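Local coordinates for SIS domain protein (Listeria monocytogenes str. 4b F2365, PDB 3FXA) that probably binds and isomerises sugar phosphates through a SIS domain, a fold shared by many phosphosugar isomerases and regulators, at residues A60-L63 with V64-N68; T126-P129 with D130-I133; M154-T157 with A158-A162. All coordinates share one frame; numbering follows the deposited sequence. Where two conformers were deposited one is given.

Interaction 1 of 3, residues A60-L63 with V64-N68; sequences AKKL and VHSFN
Two and a half turns of helix 55-69, running almost to its C-terminal end, join A60, K61, K62 and L63 to V64, H65, S66 and F67 through four consecutive i to i+4 backbone hydrogen bonds, among them F67 N to L63 O at 2.8 Å and the nearly straight S66 N to K62 O (N-H...O 174°). Side chains follow the same spacing. K62 and S66 make the polar pair: K62 CB points away from the 64-68 segment, but a bend about CB-CG (chi2 -63°) brings the ammonium back, and NZ donates to S66 OG at 2.8 Å. The hydroxyl meets it from beside its own backbone N, leaning back toward K62. On another side of the helix, L63 and F67 lie alongside each other and point the same way; L63 CB touches F67 CE2 at 3.9 Å. F67 CD2 also leans obliquely on L63 O, 3.1 Å away, while V64 CG2 sits 3.2 Å from A60 O, covering that carbonyl.

A60, L63 and V64 press on V50 of strand 48-51, whereas K62, L63, S66 and F67 also meet helix 157-177, and K61 packs on K61 of a second subunit. Within the chain, K62 NZ has a further partner, a salt bridge to D168. A buried ammonium is thus compensated by one carboxylate and one hydroxyl, a pairing that would be expected to favour its charged state and that ties this helix by charge to helix 157-177, while L63 and F67, one turn apart on the same side of the helix, supply apolar contact with the sheet.

Interaction 2 of 3, residues T126-P129 with D130-I133; sequences TENP and DSVI
N128 and S131 meet at the heart of this turn, where the carbonyl oxygen of N128 receives two donors from the same serine. The hydroxyl gives the shorter bond, S131 OG to N128 O at 2.7 Å, lying in the carbonyl plane; the backbone bond from S131 N to N128 O spans 3.2 Å and comes from well above that plane. S131 chi1 of 67° places OG between its own N and carbonyl carbon, where it also accepts from A134 N. T126 completes the packed side, with CG2 3.6 Å from S131 OG and 4.3 Å from I133 CG2. The T126 hydroxyl accepts from N128 N and has a stronger partner in K101 O, while N128 ND2 binds G102 O.

Toward solvent the arrangement is looser. P129 and D130, the two middle residues of the turn, are exposed, and N128 OD1 reaches past P129 to D130 N in a long Asx-turn bond of 3.3 Å, its donor likewise above the amide plane. Across the contact D130 OD1 comes no nearer than 3.7 Å, to P129 C.

Together these features make a type I beta turn from N128 to S131, sharing N128 with an ST turn that starts at T126 and ending in a serine N-cap: a compact way to leave the C-terminal end of strand 121-126 and start helix 132-136 in the parallel alpha/beta fold of a SIS domain.

Interaction 3 of 3, residues M154-T157 with A158-A162; sequences MLAT and ASTMA
A156 O is gripped twice by T160, once by the side chain and once by the backbone. The hydroxyl bond is short, T160 OG1 to A156 O at 2.5 Å, and the backbone bond from T160 N to A156 O measures 3.0 Å; the two donors reach the oxygen from opposite faces of the carbonyl plane. T160 can do this because its OG1 lies beside its own backbone N and opposite the carbonyl carbon (chi1 -52°), folding back over the preceding turn. One residue further along, M161 N continues the helical pattern onto T157 O at 3.0 Å. Apolar contact is slight by comparison: A156 CB and S159 CB approach to 4.2 Å.

The second shell is consistent with a helix start here. A156 takes the N-cap position with a left-handed backbone (phi 60°, psi 38°), which swings the chain from the loop into the helix; as an alanine it has no polar side chain with which to cap the first amides. That task falls to E148, whose two carboxylate oxygens accept from A158 N and S159 N, and its negative charge would be expected to suit the positive end of the helix dipole. T160 OG1 has a second partner in the hydroxyl of T55, so the threonine links this helix start to the first residue of helix 55-69. Upstream, D150 holds the loop by accepting from the backbone amides of M154 and L155.

Outward again, T157, A158 and M161 lean on helix 4-23 through E18, A21 and I22. T157 also packs on D168 of a second subunit, leaving the beginning of helix 157-177 set between the N-terminal helix of its own chain, helix 55-69 and the neighbouring subunit.

Overall arrangement
From the N terminus the three contacts come in series along one chain, each joining two abutting segments, so none closes a loop, encloses or crosses another. Interaction 1 belongs to the helix of the first beta-alpha-beta unit, between strands 48-51 and 74-76. Interaction 2 shapes the turn after strand 121-126 and leads into helix 132-136. Interaction 3 follows the last strand of the sheet, 139-142, and opens helix 157-177. They do not touch: the centres of interactions 1 and 3 lie about 17 Å apart, and those of 1 and 2 about 22 Å. Helix 157-177 nevertheless joins interactions 1 and 3, both of which meet a second subunit, whereas no other chain touches interaction 2.

Interaction 1 of 3, residues A60-L63 with V64-N68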
# COMPACT_ATOMS: atom_id res chain seq x y z
N ALA A 60 -9.15 -0.38 -8.59
CA ALA A 60 -9.16 0.97 -8.01
C ALA A 60 -7.78 1.63 -8.04
O ALA A 60 -7.61 2.81 -8.39
CB ALA A 60 -9.71 0.94 -6.55
N LYS A 61 -6.76 0.83 -7.70
CA LYS A 61 -5.37 1.28 -7.72
C LYS A 61 -4.92 1.62 -9.15
O LYS A 61 -4.10 2.53 -9.34
CB LYS A 61 -4.46 0.28 -7.05
CG LYS A 61 -4.69 0.22 -5.55
CD LYS A 61 -3.97 -0.95 -4.90
CE LYS A 61 -4.32 -1.04 -3.40
NZ LYS A 61 -3.74 -2.20 -2.67
N LYS A 62 -5.48 0.92 -10.15
CA LYS A 62 -5.11 1.19 -11.55
C LYS A 62 -5.69 2.57 -11.94
O LYS A 62 -4.98 3.42 -12.49
CB LYS A 62 -5.54 0.04 -12.48
CG LYS A 62 -4.64 -0.14 -13.71
CD LYS A 62 -4.66 1.05 -14.62
CE LYS A 62 -3.78 0.88 -15.79
NZ LYS A 62 -4.00 1.96 -16.79
N LEU A 63 -6.96 2.80 -11.61
CA LEU A 63 -7.58 4.12 -11.81
C LEU A 63 -6.75 5.25 -11.16
O LEU A 63 -6.42 6.26 -11.80
CB LEU A 63 -9.00 4.18 -11.28
CG LEU A 63 -10.19 3.63 -12.08
CD1 LEU A 63 -10.11 2.15 -12.38
CD2 LEU A 63 -11.48 3.99 -11.34
N VAL A 64 -6.39 5.03 -9.90
CA VAL A 64 -5.60 6.00 -9.11
C VAL A 64 -4.26 6.29 -9.75
O VAL A 64 -3.93 7.45 -9.94
CB VAL A 64 -5.44 5.52 -7.64
CG1 VAL A 64 -4.34 6.34 -6.89
CG2 VAL A 64 -6.81 5.54 -6.89
N HIS A 65 -3.51 5.27 -10.17
CA HIS A 65 -2.25 5.54 -10.86
C HIS A 65 -2.43 6.38 -12.16
O HIS A 65 -1.78 7.43 -12.34
CB HIS A 65 -1.49 4.26 -11.21
CG HIS A 65 -0.23 4.52 -12.01
ND1 HIS A 65 0.93 4.99 -11.43
CD2 HIS A 65 0.00 4.48 -13.34
CE1 HIS A 65 1.83 5.19 -12.37
NE2 HIS A 65 1.30 4.89 -13.54
N SER A 66 -3.30 5.89 -13.03
CA SER A 66 -3.53 6.52 -14.32
C SER A 66 -4.14 7.92 -14.26
O SER A 66 -3.77 8.77 -15.08
CB SER A 66 -4.26 5.57 -15.28
OG SER A 66 -3.44 4.43 -15.52
N PHE A 67 -5.00 8.18 -13.28
CA PHE A 67 -5.57 9.53 -13.08
C PHE A 67 -4.42 10.47 -12.71
O PHE A 67 -4.26 11.55 -13.31
CB PHE A 67 -6.68 9.56 -12.02
CG PHE A 67 -8.01 9.11 -12.50
CD1 PHE A 67 -8.59 9.71 -13.64
CD2 PHE A 67 -8.78 8.20 -11.77
CE1 PHE A 67 -9.89 9.32 -14.07
CE2 PHE A 67 -10.06 7.83 -12.20
CZ PHE A 67 -10.60 8.38 -13.33
N ASN A 68 -3.57 10.06 -11.77
CA ASN A 68 -2.39 10.86 -11.41
C ASN A 68 -1.48 11.14 -12.59
O ASN A 68 -1.02 12.27 -12.76
CB ASN A 68 -1.62 10.27 -10.23
CG ASN A 68 -2.35 10.45 -8.93
OD1 ASN A 68 -2.77 11.55 -8.60
ND2 ASN A 68 -2.46 9.38 -8.15

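Interaction 2 of 3, residues T126-P129 with D130-I133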
# COMPACT_ATOMS: atom_id res chain seq x y z
N THR A 126 -20.43 -0.83 -11.01
CA THR A 126 -21.00 -2.13 -10.69
C THR A 126 -21.78 -2.72 -11.87
O THR A 126 -22.15 -1.99 -12.79
CB THR A 126 -21.91 -2.00 -9.43
OG1 THR A 126 -22.45 -3.29 -9.08
CG2 THR A 126 -23.05 -0.99 -9.59
N GLU A 127 -22.00 -4.03 -11.83
CA GLU A 127 -22.83 -4.70 -12.87
C GLU A 127 -24.32 -4.60 -12.55
O GLU A 127 -25.15 -4.65 -13.47
CB GLU A 127 -22.45 -6.19 -13.04
CG GLU A 127 -23.02 -7.19 -12.00
CD GLU A 127 -22.46 -8.61 -12.10
OE1 GLU A 127 -21.71 -8.95 -13.05
OE2 GLU A 127 -22.81 -9.41 -11.22
N ASN A 128 -24.63 -4.43 -11.26
CA ASN A 128 -25.99 -4.55 -10.72
C ASN A 128 -26.75 -3.22 -10.57
O ASN A 128 -26.49 -2.47 -9.62
CB ASN A 128 -25.87 -5.32 -9.38
CG ASN A 128 -27.21 -5.69 -8.77
OD1 ASN A 128 -28.27 -5.58 -9.39
ND2 ASN A 128 -27.16 -6.16 -7.51
N PRO A 129 -27.73 -2.95 -11.49
CA PRO A 129 -28.47 -1.68 -11.41
C PRO A 129 -29.42 -1.52 -10.20
O PRO A 129 -29.86 -0.40 -9.92
CB PRO A 129 -29.25 -1.66 -12.74
CG PRO A 129 -29.49 -3.05 -13.04
CD PRO A 129 -28.32 -3.83 -12.53
N ASP A 130 -29.74 -2.63 -9.52
CA ASP A 130 -30.60 -2.67 -8.32
C ASP A 130 -29.79 -2.73 -7.01
O ASP A 130 -30.37 -2.89 -5.93
CB ASP A 130 -31.56 -3.86 -8.42
CG ASP A 130 -32.40 -3.83 -9.71
OD1 ASP A 130 -32.89 -2.75 -10.09
OD2 ASP A 130 -32.56 -4.89 -10.35
N SER A 131 -28.47 -2.61 -7.12
CA SER A 131 -27.58 -2.58 -5.94
C SER A 131 -27.62 -1.21 -5.26
O SER A 131 -27.99 -0.19 -5.86
CB SER A 131 -26.14 -2.90 -6.36
OG SER A 131 -25.53 -1.89 -7.20
N VAL A 132 -27.17 -1.19 -4.00
CA VAL A 132 -27.09 0.04 -3.21
C VAL A 132 -26.15 1.05 -3.86
O VAL A 132 -26.50 2.22 -4.00
CB VAL A 132 -26.65 -0.27 -1.74
CG1 VAL A 132 -26.29 1.02 -0.99
CG2 VAL A 132 -27.75 -1.03 -1.05
N ILE A 133 -24.98 0.58 -4.29
CA ILE A 133 -23.96 1.41 -4.95
C ILE A 133 -24.54 2.06 -6.23
O ILE A 133 -24.37 3.25 -6.44
CB ILE A 133 -22.64 0.60 -5.20
CG1 ILE A 133 -21.92 0.38 -3.86
CG2 ILE A 133 -21.75 1.31 -6.20
CD1 ILE A 133 -20.64 -0.42 -3.88

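Interaction 3 of 3, residues M154-T157 with A158-A162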
# COMPACT_ATOMS: atom_id res chain seq x y z
N MSE A 154 -15.60 -17.47 -10.74
CA MSE A 154 -15.37 -16.74 -9.46
C MSE A 154 -14.19 -15.77 -9.33
O MSE A 154 -14.31 -14.79 -8.59
CB MSE A 154 -15.30 -17.78 -8.32
CG MSE A 154 -16.59 -17.92 -7.51
SE MSE A 154 -16.86 -19.62 -6.63
CE MSE A 154 -15.05 -20.29 -6.46
N LEU A 155 -13.06 -16.03 -10.01
CA LEU A 155 -11.88 -15.12 -9.95
C LEU A 155 -12.12 -13.66 -10.40
O LEU A 155 -11.36 -12.77 -10.00
CB LEU A 155 -10.67 -15.68 -10.75
CG LEU A 155 -9.66 -16.60 -10.09
CD1 LEU A 155 -8.58 -16.95 -11.12
CD2 LEU A 155 -9.02 -15.95 -8.88
N ALA A 156 -13.13 -13.45 -11.24
CA ALA A 156 -13.49 -12.12 -11.76
C ALA A 156 -12.36 -11.43 -12.57
O ALA A 156 -12.20 -10.22 -12.48
CB ALA A 156 -14.02 -11.22 -10.60
N THR A 157 -11.61 -12.20 -13.36
CA THR A 157 -10.48 -11.68 -14.16
C THR A 157 -11.02 -10.80 -15.31
O THR A 157 -10.62 -9.64 -15.46
CB THR A 157 -9.61 -12.84 -14.74
OG1 THR A 157 -10.44 -13.78 -15.41
CG2 THR A 157 -8.82 -13.57 -13.63
N ALA A 158 -11.95 -11.33 -16.10
CA ALA A 158 -12.58 -10.54 -17.15
C ALA A 158 -13.30 -9.30 -16.59
O ALA A 158 -13.17 -8.19 -17.16
CB ALA A 158 -13.56 -11.39 -17.96
N SER A 159 -14.02 -9.46 -15.47
CA SER A 159 -14.74 -8.33 -14.83
C SER A 159 -13.78 -7.20 -14.45
O SER A 159 -14.07 -6.01 -14.68
CB SER A 159 -15.55 -8.80 -13.61
OG SER A 159 -16.18 -7.73 -12.93
N THR A 160 -12.65 -7.58 -13.84
CA THR A 160 -11.62 -6.63 -13.44
C THR A 160 -11.05 -5.89 -14.65
O THR A 160 -10.93 -4.65 -14.62
CB THR A 160 -10.49 -7.34 -12.69
OG1 THR A 160 -11.08 -8.11 -11.61
CG2 THR A 160 -9.49 -6.34 -12.14
N MSE A 161 -10.76 -6.65 -15.71
CA MSE A 161 -10.21 -6.10 -16.94
C MSE A 161 -11.20 -5.13 -17.59
O MSE A 161 -10.78 -4.06 -18.04
CB MSE A 161 -9.82 -7.21 -17.92
CG MSE A 161 -8.89 -6.73 -18.97
SE MSE A 161 -7.94 -8.22 -19.73
CE MSE A 161 -7.05 -8.88 -18.15
N ALA A 162 -12.48 -5.50 -17.60
CA ALA A 162 -13.55 -4.65 -18.15
C ALA A 162 -13.63 -3.30 -17.40
O ALA A 162 -13.73 -2.23 -18.01
CB ALA A 162 -14.90 -5.35 -18.11